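Local coordinates for Nop domain-containing protein (Archaeoglobus fulgidus, PDB 1NT2) that pairs with a fibrillarin-like protein as the Nop5p core component of archaeal box C/D ribonucleoprotein particles, where it probably binds the guide RNA, at residues Arg163-Pro168 against Ala230-Tyr235; Gly200-His205 against Phe222-Leu227; Gly217-Phe222 against Glu246-Arg251. All coordinates share one frame; numbering follows the deposited sequence.

Contact 1: Arg163-Pro168 against Ala230-Tyr235; sequences RLVRLP and AAKIDY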
loop_
_atom_site.group_PDB
_atom_site.type_symbol
_atom_site.label_atom_id
_atom_site.label_comp_id
_atom_site.label_asym_id
_atom_site.label_seq_id
_atom_site.Cartn_x
_atom_site.Cartn_y
_atom_site.Cartn_z
ATOM N N ARG B 163 -9.279 -5.129 26.266
ATOM C CA ARG B 163 -9.728 -4.171 25.265
ATOM C C ARG B 163 -10.987 -4.674 24.556
ATOM O O ARG B 163 -11.817 -3.879 24.116
ATOM C CB ARG B 163 -8.627 -3.934 24.220
ATOM C CG ARG B 163 -8.048 -2.526 24.212
ATOM C CD ARG B 163 -9.150 -1.476 24.087
ATOM N NE ARG B 163 -9.829 -1.535 22.798
ATOM C CZ ARG B 163 -10.959 -0.891 22.511
ATOM N NH1 ARG B 163 -11.553 -0.132 23.428
ATOM N NH2 ARG B 163 -11.497 -0.999 21.297
ATOM N N LEU B 164 -11.118 -5.993 24.438
ATOM C CA LEU B 164 -12.263 -6.607 23.767
ATOM C C LEU B 164 -13.433 -6.779 24.716
ATOM O O LEU B 164 -14.588 -6.505 24.380
ATOM C CB LEU B 164 -11.861 -7.974 23.212
ATOM C CG LEU B 164 -12.958 -9.013 22.966
ATOM C CD1 LEU B 164 -13.805 -8.633 21.774
ATOM C CD2 LEU B 164 -12.319 -10.353 22.724
ATOM N N VAL B 165 -13.110 -7.239 25.915
ATOM C CA VAL B 165 -14.092 -7.506 26.950
ATOM C C VAL B 165 -15.023 -6.329 27.235
ATOM O O VAL B 165 -16.073 -6.509 27.849
ATOM C CB VAL B 165 -13.378 -7.956 28.252
ATOM C CG1 VAL B 165 -13.404 -6.858 29.282
ATOM C CG2 VAL B 165 -14.007 -9.222 28.768
ATOM N N ARG B 166 -14.655 -5.131 26.789
ATOM C CA ARG B 166 -15.493 -3.953 27.021
ATOM C C ARG B 166 -16.170 -3.467 25.735
ATOM O O ARG B 166 -16.666 -2.345 25.670
ATOM C CB ARG B 166 -14.662 -2.824 27.633
ATOM C CG ARG B 166 -13.758 -2.137 26.656
ATOM C CD ARG B 166 -12.754 -1.253 27.352
ATOM N NE ARG B 166 -11.840 -2.029 28.182
ATOM C CZ ARG B 166 -10.673 -1.573 28.627
ATOM N NH1 ARG B 166 -10.275 -0.346 28.322
ATOM N NH2 ARG B 166 -9.906 -2.344 29.379
ATOM N N LEU B 167 -16.189 -4.320 24.718
ATOM C CA LEU B 167 -16.811 -3.978 23.446
ATOM C C LEU B 167 -18.294 -4.331 23.474
ATOM O O LEU B 167 -18.676 -5.396 23.969
ATOM C CB LEU B 167 -16.132 -4.747 22.308
ATOM C CG LEU B 167 -14.767 -4.243 21.824
ATOM C CD1 LEU B 167 -14.027 -5.333 21.067
ATOM C CD2 LEU B 167 -14.979 -3.021 20.942
ATOM N N PRO B 168 -19.156 -3.439 22.951
ATOM C CA PRO B 168 -20.600 -3.696 22.927
ATOM C C PRO B 168 -20.853 -4.836 21.956
ATOM O O PRO B 168 -20.020 -5.125 21.101
ATOM C CB PRO B 168 -21.181 -2.390 22.402
ATOM C CG PRO B 168 -20.164 -1.379 22.782
ATOM C CD PRO B 168 -18.869 -2.078 22.476
ATOM N N ALA B 230 -18.967 -14.623 26.383
ATOM C CA ALA B 230 -17.961 -15.679 26.287
ATOM C C ALA B 230 -16.593 -15.042 26.514
ATOM O O ALA B 230 -15.770 -15.537 27.283
ATOM C CB ALA B 230 -18.015 -16.308 24.909
ATOM N N ALA B 231 -16.374 -13.924 25.833
ATOM C CA ALA B 231 -15.129 -13.178 25.934
ATOM C C ALA B 231 -14.800 -12.805 27.377
ATOM O O ALA B 231 -13.649 -12.902 27.799
ATOM C CB ALA B 231 -15.220 -11.917 25.079
ATOM N N LYS B 232 -15.811 -12.374 28.129
ATOM C CA LYS B 232 -15.599 -11.983 29.522
ATOM C C LYS B 232 -15.322 -13.193 30.394
ATOM O O LYS B 232 -14.418 -13.191 31.235
ATOM C CB LYS B 232 -16.816 -11.255 30.070
ATOM C CG LYS B 232 -16.637 -10.798 31.495
ATOM C CD LYS B 232 -17.964 -10.394 32.116
ATOM C CE LYS B 232 -18.592 -9.177 31.431
ATOM N NZ LYS B 232 -19.854 -8.780 32.118
ATOM N N ILE B 233 -16.111 -14.233 30.188
ATOM C CA ILE B 233 -15.937 -15.436 30.967
ATOM C C ILE B 233 -14.585 -16.086 30.689
ATOM O O ILE B 233 -13.991 -16.667 31.584
ATOM C CB ILE B 233 -17.091 -16.407 30.701
ATOM C CG1 ILE B 233 -18.412 -15.666 30.949
ATOM C CG2 ILE B 233 -16.967 -17.633 31.604
ATOM C CD1 ILE B 233 -19.637 -16.500 30.797
ATOM N N ASP B 234 -14.090 -15.981 29.461
ATOM C CA ASP B 234 -12.786 -16.547 29.120
ATOM C C ASP B 234 -11.683 -15.834 29.905
ATOM O O ASP B 234 -10.834 -16.459 30.556
ATOM C CB ASP B 234 -12.490 -16.350 27.634
ATOM C CG ASP B 234 -13.231 -17.317 26.759
ATOM O OD1 ASP B 234 -13.121 -18.534 27.012
ATOM O OD2 ASP B 234 -13.911 -16.866 25.813
ATOM N N TYR B 235 -11.721 -14.510 29.815
ATOM C CA TYR B 235 -10.762 -13.605 30.434
ATOM C C TYR B 235 -10.732 -13.586 31.972
ATOM O O TYR B 235 -9.691 -13.318 32.566
ATOM C CB TYR B 235 -11.032 -12.198 29.875
ATOM C CG TYR B 235 -10.034 -11.127 30.244
ATOM C CD1 TYR B 235 -10.471 -9.881 30.694
ATOM C CD2 TYR B 235 -8.665 -11.348 30.146
ATOM C CE1 TYR B 235 -9.574 -8.882 31.044
ATOM C CE2 TYR B 235 -7.755 -10.352 30.491
ATOM C CZ TYR B 235 -8.217 -9.119 30.944
ATOM O OH TYR B 235 -7.336 -8.133 31.329
#
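Val-165 and Lys-232 mark the closest approach of the two backbones, their CA atoms 5.4 Å apart where helix 161-165 meets helix 217-236. This closeness goes with small groups facing each other, the CB of Ala-231 and one methyl of Val-165. The CB of Val-165 faces the long helix, and its CG2 methyl does most of the work, resting on CA of Lys-232 at 3.3 Å and on CB of the same residue at 3.7 Å. The same methyl approaches the ring of Tyr-235 obliquely, 4.1 Å from CD1. A short, branched valine suits this place, since a single methyl reaches both the helix surface and the ring one turn further on.

Ala-231 adds its methyl beside it: its CB meets CD2 of Leu-164 at 4.1 Å. With CG of Leu-164 anti to the backbone N (chi1 157°), the leucine tip swings inward although its CB does not point at the helix. Lys-232 contributes only the root of its chain here; the rest leads away to a weak hydrogen bond from NZ to the carbonyl of Leu-26. Tyr-235 similarly sends its hydroxyl to a weak bond with Glu-69.

Arg-166 makes a cation-pi contact with Tyr-89 of the fibrillarin-like chain, and its carbonyl accepts a hydrogen bond from Lys-116 of that chain. The contact thus joins helix 161-165 to helix 217-236 within the Nop family region, next to the partner protein. Helix 148-158 covers Leu-164 through Ala-158, helix 50-71 packs on Tyr-235, and helix 140-146 touches Ala-230, Ile-233 and Asp-234.

Contact 2: Gly200-His205 against Phe222-Leu227; sequences GIIFLH and FLAAKL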
loop_
_atom_site.group_PDB
_atom_site.type_symbol
_atom_site.label_atom_id
_atom_site.label_comp_id
_atom_site.label_asym_id
_atom_site.label_seq_id
_atom_site.Cartn_x
_atom_site.Cartn_y
_atom_site.Cartn_z
ATOM N N GLY B 200 -19.661 -8.119 9.884
ATOM C CA GLY B 200 -18.394 -8.557 10.445
ATOM C C GLY B 200 -18.114 -10.028 10.201
ATOM O O GLY B 200 -18.915 -10.736 9.581
ATOM N N ILE B 201 -16.974 -10.501 10.687
ATOM C CA ILE B 201 -16.614 -11.895 10.495
ATOM C C ILE B 201 -17.570 -12.842 11.214
ATOM O O ILE B 201 -17.663 -14.014 10.869
ATOM C CB ILE B 201 -15.167 -12.169 10.964
ATOM C CG1 ILE B 201 -14.841 -11.285 12.176
ATOM C CG2 ILE B 201 -14.206 -11.953 9.809
ATOM C CD1 ILE B 201 -13.540 -11.609 12.878
ATOM N N ILE B 202 -18.294 -12.346 12.207
ATOM C CA ILE B 202 -19.209 -13.226 12.914
ATOM C C ILE B 202 -20.362 -13.600 11.997
ATOM O O ILE B 202 -21.090 -14.562 12.258
ATOM C CB ILE B 202 -19.797 -12.570 14.182
ATOM C CG1 ILE B 202 -20.742 -11.439 13.799
ATOM C CG2 ILE B 202 -18.688 -12.040 15.064
ATOM C CD1 ILE B 202 -21.626 -11.052 14.924
ATOM N N PHE B 203 -20.524 -12.834 10.923
ATOM C CA PHE B 203 -21.602 -13.078 9.973
ATOM C C PHE B 203 -21.395 -14.340 9.148
ATOM O O PHE B 203 -22.349 -14.878 8.582
ATOM C CB PHE B 203 -21.773 -11.875 9.045
ATOM C CG PHE B 203 -22.900 -10.965 9.441
ATOM C CD1 PHE B 203 -22.922 -10.367 10.695
ATOM C CD2 PHE B 203 -23.953 -10.712 8.559
ATOM C CE1 PHE B 203 -23.979 -9.526 11.071
ATOM C CE2 PHE B 203 -25.015 -9.873 8.922
ATOM C CZ PHE B 203 -25.027 -9.281 10.180
ATOM N N LEU B 204 -20.155 -14.820 9.093
ATOM C CA LEU B 204 -19.848 -16.020 8.323
ATOM C C LEU B 204 -20.043 -17.328 9.092
ATOM O O LEU B 204 -19.825 -18.417 8.556
ATOM C CB LEU B 204 -18.427 -15.925 7.765
ATOM C CG LEU B 204 -18.268 -14.985 6.561
ATOM C CD1 LEU B 204 -19.293 -15.382 5.504
ATOM C CD2 LEU B 204 -18.472 -13.530 6.961
ATOM N N HIS B 205 -20.463 -17.215 10.345
ATOM C CA HIS B 205 -20.713 -18.384 11.180
ATOM C C HIS B 205 -21.905 -19.143 10.601
ATOM O O HIS B 205 -22.878 -18.536 10.151
ATOM C CB HIS B 205 -21.035 -17.953 12.620
ATOM C CG HIS B 205 -21.298 -19.096 13.554
ATOM N ND1 HIS B 205 -20.302 -19.932 14.012
ATOM C CD2 HIS B 205 -22.451 -19.555 14.097
ATOM C CE1 HIS B 205 -20.829 -20.857 14.795
ATOM N NE2 HIS B 205 -22.132 -20.650 14.863
ATOM N N PHE B 222 -27.796 -11.899 18.535
ATOM C CA PHE B 222 -27.796 -12.827 19.664
ATOM C C PHE B 222 -26.418 -13.449 19.821
ATOM O O PHE B 222 -25.904 -13.573 20.932
ATOM C CB PHE B 222 -28.830 -13.941 19.474
ATOM C CG PHE B 222 -28.978 -14.848 20.684
ATOM C CD1 PHE B 222 -29.703 -14.435 21.799
ATOM C CD2 PHE B 222 -28.355 -16.100 20.721
ATOM C CE1 PHE B 222 -29.803 -15.252 22.931
ATOM C CE2 PHE B 222 -28.453 -16.924 21.852
ATOM C CZ PHE B 222 -29.175 -16.498 22.955
ATOM N N LEU B 223 -25.823 -13.841 18.699
ATOM C CA LEU B 223 -24.496 -14.450 18.713
ATOM C C LEU B 223 -23.485 -13.459 19.285
ATOM O O LEU B 223 -22.676 -13.795 20.144
ATOM C CB LEU B 223 -24.088 -14.855 17.289
ATOM C CG LEU B 223 -22.738 -15.565 17.147
ATOM C CD1 LEU B 223 -22.727 -16.828 18.000
ATOM C CD2 LEU B 223 -22.483 -15.896 15.681
ATOM N N ALA B 224 -23.552 -12.229 18.799
ATOM C CA ALA B 224 -22.658 -11.183 19.245
ATOM C C ALA B 224 -22.839 -10.942 20.740
ATOM O O ALA B 224 -21.861 -10.856 21.495
ATOM C CB ALA B 224 -22.935 -9.900 18.459
ATOM N N ALA B 225 -24.098 -10.834 21.160
ATOM C CA ALA B 225 -24.430 -10.600 22.563
ATOM C C ALA B 225 -23.792 -11.666 23.440
ATOM O O ALA B 225 -23.021 -11.372 24.358
ATOM C CB ALA B 225 -25.937 -10.610 22.748
ATOM N N LYS B 226 -24.120 -12.915 23.151
ATOM C CA LYS B 226 -23.563 -14.013 23.912
ATOM C C LYS B 226 -22.044 -14.143 23.689
ATOM O O LYS B 226 -21.333 -14.646 24.562
ATOM C CB LYS B 226 -24.288 -15.321 23.550
ATOM C CG LYS B 226 -25.782 -15.337 23.923
ATOM C CD LYS B 226 -26.010 -15.384 25.436
ATOM C CE LYS B 226 -27.464 -15.097 25.817
ATOM N NZ LYS B 226 -27.877 -13.664 25.620
ATOM N N LEU B 227 -21.529 -13.683 22.547
ATOM C CA LEU B 227 -20.086 -13.808 22.316
ATOM C C LEU B 227 -19.328 -12.896 23.258
ATOM O O LEU B 227 -18.331 -13.305 23.858
ATOM C CB LEU B 227 -19.711 -13.477 20.868
ATOM C CG LEU B 227 -18.394 -14.145 20.438
ATOM C CD1 LEU B 227 -18.521 -15.659 20.557
ATOM C CD2 LEU B 227 -18.058 -13.773 19.021
#
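Leu-223 meets the imidazole of His-205 obliquely, its CD2 methyl 4.0 Å from CG and the same distance from CD2 of the ring. The ring also meets Phe-207, the two planes at about 75°. The phenyl of Phe-222 belongs to the same helical segment as Leu-223 but turns elsewhere: one of its faces carries CG of Lys-226, 3.7 Å above the plane and displaced toward the rim.

The histidine CB is part of the contact too, 4.0 Å from CD2 of Leu-223, which therefore lies against both the stem and the ring. Setting CG anti to the backbone N (chi1 -180°) lays the imidazole so that CB, CG and CD2 are equally near the leucine methyl. Leucine suits the facing position because its chain is long enough for that one methyl, CD2, to reach the histidine by itself.

Ile-202 supplies the second point of packing, one branch to each neighbour. Its CD1 reaches CB of Ala-224 at 3.9 Å, while the shorter CG2 branch approaches CD2 of Leu-227 at 4.4 Å. The small alanine lets the long branch come close to the helix, and the two branches of the beta-branched isoleucine reach alanine and leucine separately. Around them, Gln-173 touches both Ile-202 and Ala-224, and Leu-154 of helix 148-158 covers Leu-227.

Residues 201-204 form a short 3-10 segment, held by the i to i+3 bond from Phe-203 N to Gly-200 O, 3.0 Å, and its repeat one residue on. His-205 follows at the N-cap position of helix 206-209. An apolar 3-10 turn packed against a long helix just before the next helix starts is here a piece of the all-helical core of the Nop domain.

Contact 3: Gly217-Phe222 against Glu246-Arg251; sequences GKMARF and ESIRRR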
loop_
_atom_site.group_PDB
_atom_site.type_symbol
_atom_site.label_atom_id
_atom_site.label_comp_id
_atom_site.label_asym_id
_atom_site.label_seq_id
_atom_site.Cartn_x
_atom_site.Cartn_y
_atom_site.Cartn_z
ATOM N N GLY B 217 -29.861 -11.389 10.451
ATOM C CA GLY B 217 -29.332 -10.286 11.233
ATOM C C GLY B 217 -29.711 -10.388 12.702
ATOM O O GLY B 217 -29.008 -9.888 13.579
ATOM N N LYS B 218 -30.833 -11.045 12.964
ATOM C CA LYS B 218 -31.328 -11.225 14.322
ATOM C C LYS B 218 -30.577 -12.349 15.017
ATOM O O LYS B 218 -30.729 -12.568 16.218
ATOM C CB LYS B 218 -32.832 -11.517 14.287
ATOM C CG LYS B 218 -33.728 -10.267 14.291
ATOM C CD LYS B 218 -33.258 -9.162 13.329
ATOM C CE LYS B 218 -33.511 -9.499 11.860
ATOM N NZ LYS B 218 -33.157 -8.356 10.950
ATOM N N MET B 219 -29.764 -13.059 14.245
ATOM C CA MET B 219 -28.959 -14.150 14.778
ATOM C C MET B 219 -27.628 -13.549 15.218
ATOM O O MET B 219 -27.103 -13.861 16.292
ATOM C CB MET B 219 -28.717 -15.212 13.703
ATOM C CG MET B 219 -27.922 -16.422 14.171
ATOM S SD MET B 219 -28.738 -17.293 15.506
ATOM C CE MET B 219 -27.515 -17.229 16.755
ATOM N N ALA B 220 -27.082 -12.681 14.375
ATOM C CA ALA B 220 -25.823 -12.031 14.684
ATOM C C ALA B 220 -25.977 -11.369 16.048
ATOM O O ALA B 220 -25.207 -11.634 16.972
ATOM C CB ALA B 220 -25.501 -10.993 13.618
ATOM N N ARG B 221 -26.997 -10.524 16.167
ATOM C CA ARG B 221 -27.271 -9.808 17.405
ATOM C C ARG B 221 -27.221 -10.701 18.638
ATOM O O ARG B 221 -26.676 -10.303 19.671
ATOM C CB ARG B 221 -28.637 -9.139 17.326
ATOM C CG ARG B 221 -28.724 -7.967 16.359
ATOM C CD ARG B 221 -30.190 -7.589 16.146
ATOM N NE ARG B 221 -30.928 -7.606 17.409
ATOM C CZ ARG B 221 -32.242 -7.785 17.512
ATOM N NH1 ARG B 221 -32.973 -7.962 16.417
ATOM N NH2 ARG B 221 -32.822 -7.796 18.710
ATOM N N PHE B 222 -27.796 -11.899 18.535
ATOM C CA PHE B 222 -27.796 -12.827 19.664
ATOM C C PHE B 222 -26.418 -13.449 19.821
ATOM O O PHE B 222 -25.904 -13.573 20.932
ATOM C CB PHE B 222 -28.830 -13.941 19.474
ATOM C CG PHE B 222 -28.978 -14.848 20.684
ATOM C CD1 PHE B 222 -29.703 -14.435 21.799
ATOM C CD2 PHE B 222 -28.355 -16.100 20.721
ATOM C CE1 PHE B 222 -29.803 -15.252 22.931
ATOM C CE2 PHE B 222 -28.453 -16.924 21.852
ATOM C CZ PHE B 222 -29.175 -16.498 22.955
ATOM N N GLU B 246 -24.938 -23.635 24.165
ATOM C CA GLU B 246 -26.295 -24.123 24.325
ATOM C C GLU B 246 -27.282 -23.083 23.791
ATOM O O GLU B 246 -27.965 -23.307 22.785
ATOM C CB GLU B 246 -26.580 -24.404 25.805
ATOM C CG GLU B 246 -27.900 -25.110 26.038
ATOM C CD GLU B 246 -28.064 -26.331 25.137
ATOM O OE1 GLU B 246 -27.281 -27.296 25.301
ATOM O OE2 GLU B 246 -28.967 -26.322 24.262
ATOM N N SER B 247 -27.334 -21.943 24.470
ATOM C CA SER B 247 -28.228 -20.852 24.100
ATOM C C SER B 247 -28.241 -20.562 22.603
ATOM O O SER B 247 -29.299 -20.339 22.019
ATOM C CB SER B 247 -27.823 -19.580 24.844
ATOM O OG SER B 247 -26.522 -19.168 24.463
ATOM N N ILE B 248 -27.059 -20.575 21.995
ATOM C CA ILE B 248 -26.904 -20.283 20.576
ATOM C C ILE B 248 -27.566 -21.296 19.645
ATOM O O ILE B 248 -28.281 -20.917 18.720
ATOM C CB ILE B 248 -25.420 -20.175 20.209
ATOM C CG1 ILE B 248 -24.683 -19.316 21.246
ATOM C CG2 ILE B 248 -25.278 -19.562 18.832
ATOM C CD1 ILE B 248 -25.197 -17.889 21.371
ATOM N N ARG B 249 -27.316 -22.580 19.882
ATOM C CA ARG B 249 -27.905 -23.641 19.065
ATOM C C ARG B 249 -29.415 -23.593 19.199
ATOM O O ARG B 249 -30.142 -23.708 18.221
ATOM C CB ARG B 249 -27.404 -25.016 19.525
ATOM C CG ARG B 249 -28.077 -26.213 18.847
ATOM C CD ARG B 249 -27.686 -26.325 17.379
ATOM N NE ARG B 249 -28.314 -27.467 16.713
ATOM C CZ ARG B 249 -28.147 -27.771 15.426
ATOM N NH1 ARG B 249 -27.368 -27.020 14.657
ATOM N NH2 ARG B 249 -28.764 -28.827 14.908
ATOM N N ARG B 250 -29.876 -23.434 20.433
ATOM C CA ARG B 250 -31.297 -23.365 20.722
ATOM C C ARG B 250 -31.937 -22.195 19.969
ATOM O O ARG B 250 -32.859 -22.385 19.179
ATOM C CB ARG B 250 -31.501 -23.184 22.225
ATOM C CG ARG B 250 -32.947 -23.253 22.681
ATOM C CD ARG B 250 -33.074 -22.794 24.123
ATOM N NE ARG B 250 -32.043 -23.373 24.986
ATOM C CZ ARG B 250 -31.959 -24.660 25.314
ATOM N NH1 ARG B 250 -32.845 -25.534 24.855
ATOM N NH2 ARG B 250 -30.987 -25.072 26.116
ATOM N N ARG B 251 -31.434 -20.989 20.222
ATOM C CA ARG B 251 -31.947 -19.775 19.584
ATOM C C ARG B 251 -31.897 -19.943 18.073
ATOM O O ARG B 251 -32.647 -19.309 17.333
ATOM C CB ARG B 251 -31.097 -18.569 20.011
ATOM C CG ARG B 251 -31.760 -17.198 19.867
ATOM C CD ARG B 251 -31.883 -16.760 18.415
ATOM N NE ARG B 251 -32.315 -15.367 18.275
ATOM C CZ ARG B 251 -33.429 -14.864 18.799
ATOM N NH1 ARG B 251 -34.238 -15.634 19.511
ATOM N NH2 ARG B 251 -33.739 -13.592 18.598
#
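Arg-251 runs across the ring of Phe-222, and its chain can be read atom by atom. CB points at the partner helix and lies over the ring face, 3.6 Å from CE2. CG comes next, almost above the middle of the ring: it stands 3.6 Å from the centroid and only 10° off the ring normal, a clear CH-pi contact. CD passes on beyond the ring, 4.2 Å from CG of the phenylalanine. NE then draws near the carbonyl oxygen of Lys-218, at 3.8 Å, too far for a hydrogen bond, although that oxygen lies at the edge of the guanidinium and near its plane. The flat tip is turned 34° from the phenyl plane. CG anti to the backbone N sends the chain across to the other helix.

Lys-226 lies off the opposite face of the ring. At the ring's rim, Ser-247 CB lies in plane, 3.9 Å from CZ, and Ile-248 CD1 comes obliquely to CE2; the serine hydroxyl is bonded to the carbonyl of Leu-244. Deeper in, the Met-219 side chain crosses that of Ile-248 at about a right angle, its CE 3.8 Å from CG2, a flexible thioether fitted to a branched neighbour.

The two short helical segments run antiparallel at 167°, with axes 10.8 Å apart, and large side chains fill the gap. Their chemistry is amphipathic: methionine and isoleucine close the buried side, while arginine spends its methylenes on the aromatic face and takes the guanidinium past the ring, to a partly exposed position where NH1 has a long, weak ion pair with Glu-254.

How the contacts relate
From the N terminus, contact 1 starts first, at residues 163-168, and closes a long loop when the chain returns as 230-235. Contact 2 is nested inside it: 200-205 meets 222-227, closing a shorter loop that contains helix 206-209. Contact 3 opens within both loops but ends beyond them, at 246-251, so it crosses contacts 1 and 2. Helix 217-236 serves all three, as the post against which helix 161-165, the 3-10 segment and helix 243-254 are set. Contacts 2 and 3 share Phe-222 and touch directly, for instance Leu-223 CD1 to Ile-248 CG2 at 3.8 Å; contact 1 lies further along the helix, its centre about 18 Å from that of contact 3.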